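PDB 2O5H: DUF596 domain-containing protein from Neisseria meningitidis, which is of unknown function but is an alpha-beta protein of an uncharacterised family conserved in bacteria. Local coordinates for residues Gly78-Pro81 with Glu82-Glu85. Sequence-based numbering, arbitrary orientation.
Sequences GHTP and EEWE
Glu-83 OE1 accepts two hydrogen bonds, from His-79 ND1 at 3.1 Å and from the backbone N of Thr-80, also at 3.1 Å. The donors arrive from opposite faces of the carboxylate, each well out of its plane, so the oxygen is held between them; the imidazole, by contrast, meets OE1 within its own ring plane and stands 85° to the carboxylate. In return for the Thr-80 bond, Glu-83 N donates to Thr-80 OG1 (3.0 Å), nearly straight at 166°. OG1 reaches that amide because chi1 of 73° sets it between the backbone N and the carbonyl carbon. These two Thr-80 bonds make a capping box, to which His-79 ND1 adds a further donor, with Thr-80 as N-cap of helix 81-91 at the end of the short loop from strand 75-76. Helical bonding then starts at once, Trp-84 N to Thr-80 O and Glu-85 N to Pro-81 O. His-79 also stands edge-on over one face of the Trp-84 indole: CB sits 3.5 Å above the centroid of the five-membered ring as a CH-pi contact, while the CD2 edge of the imidazole points at the six-membered ring in a T-shaped pair, centroids 4.6 Å apart. Beyond the turn, Trp-84 packs against Phe-59 and Leu-63 of helix 48-64.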
loop_
_atom_site.group_PDB
_atom_site.type_symbol
_atom_site.label_atom_id
_atom_site.label_comp_id
_atom_site.label_asym_id
_atom_site.label_seq_id
_atom_site.Cartn_x
_atom_site.Cartn_y
_atom_site.Cartn_z
ATOM N N GLY A 78 0.518 -4.366 -22.568
ATOM C CA GLY A 78 0.576 -5.813 -22.422
ATOM C C GLY A 78 2.006 -6.326 -22.328
ATOM O O GLY A 78 2.808 -6.089 -23.235
ATOM N N HIS A 79 2.328 -7.019 -21.239
ATOM C CA HIS A 79 3.554 -7.815 -21.145
ATOM C C HIS A 79 3.224 -9.104 -20.430
ATOM O O HIS A 79 2.219 -9.179 -19.710
ATOM C CB HIS A 79 4.690 -7.101 -20.375
ATOM C CG HIS A 79 5.350 -6.003 -21.152
ATOM N ND1 HIS A 79 6.073 -6.245 -22.295
ATOM C CD2 HIS A 79 5.421 -4.670 -20.938
ATOM C CE1 HIS A 79 6.533 -5.104 -22.782
ATOM N NE2 HIS A 79 6.148 -4.130 -21.979
ATOM N N THR A 80 4.078 -10.099 -20.613
ATOM C CA THR A 80 4.016 -11.291 -19.789
ATOM C C THR A 80 4.516 -10.969 -18.380
ATOM O O THR A 80 5.184 -9.942 -18.168
ATOM C CB THR A 80 4.846 -12.429 -20.371
ATOM O OG1 THR A 80 6.237 -12.147 -20.185
ATOM C CG2 THR A 80 4.554 -12.614 -21.848
ATOM N N PRO A 81 4.183 -11.835 -17.403
ATOM C CA PRO A 81 4.666 -11.570 -16.051
ATOM C C PRO A 81 6.179 -11.512 -15.990
ATOM O O PRO A 81 6.729 -10.688 -15.266
ATOM C CB PRO A 81 4.104 -12.750 -15.238
ATOM C CG PRO A 81 2.872 -13.158 -15.995
ATOM C CD PRO A 81 3.316 -13.032 -17.442
ATOM N N GLU A 82 6.838 -12.389 -16.744
ATOM C CA GLU A 82 8.295 -12.418 -16.829
ATOM C C GLU A 82 8.869 -11.123 -17.432
ATOM O O GLU A 82 9.834 -10.572 -16.923
ATOM C CB GLU A 82 8.760 -13.627 -17.660
ATOM C CG GLU A 82 8.591 -14.967 -16.946
ATOM C CD GLU A 82 7.111 -15.352 -16.668
ATOM O OE1 GLU A 82 6.186 -15.032 -17.481
ATOM O OE2 GLU A 82 6.889 -15.986 -15.600
ATOM N N GLU A 83 8.268 -10.660 -18.525
ATOM C CA GLU A 83 8.675 -9.402 -19.152
ATOM C C GLU A 83 8.561 -8.226 -18.197
ATOM O O GLU A 83 9.451 -7.368 -18.154
ATOM C CB GLU A 83 7.866 -9.121 -20.424
ATOM C CG GLU A 83 8.302 -9.990 -21.603
ATOM C CD GLU A 83 7.327 -9.946 -22.758
ATOM O OE1 GLU A 83 6.261 -9.312 -22.648
ATOM O OE2 GLU A 83 7.647 -10.552 -23.793
ATOM N N TRP A 84 7.470 -8.179 -17.433
ATOM C CA TRP A 84 7.254 -7.083 -16.505
ATOM C C TRP A 84 8.254 -7.172 -15.345
ATOM O O TRP A 84 8.780 -6.171 -14.893
ATOM C CB TRP A 84 5.842 -7.108 -15.956
ATOM C CG TRP A 84 4.768 -6.370 -16.723
ATOM C CD1 TRP A 84 3.536 -6.857 -17.049
ATOM C CD2 TRP A 84 4.793 -4.999 -17.166
ATOM N NE1 TRP A 84 2.783 -5.879 -17.702
ATOM C CE2 TRP A 84 3.531 -4.728 -17.768
ATOM C CE3 TRP A 84 5.756 -3.970 -17.105
ATOM C CZ2 TRP A 84 3.210 -3.463 -18.324
ATOM C CZ3 TRP A 84 5.422 -2.693 -17.638
ATOM C CH2 TRP A 84 4.160 -2.465 -18.242
ATOM N N GLU A 85 8.530 -8.379 -14.875
ATOM C CA GLU A 85 9.577 -8.507 -13.858
ATOM C C GLU A 85 10.896 -7.888 -14.354
ATOM O O GLU A 85 11.544 -7.159 -13.606
ATOM C CB GLU A 85 9.771 -9.966 -13.411
ATOM C CG GLU A 85 10.936 -10.124 -12.379
ATOM C CD GLU A 85 11.191 -11.558 -12.020
ATOM O OE1 GLU A 85 10.799 -12.436 -12.832
ATOM O OE2 GLU A 85 11.799 -11.809 -10.946
#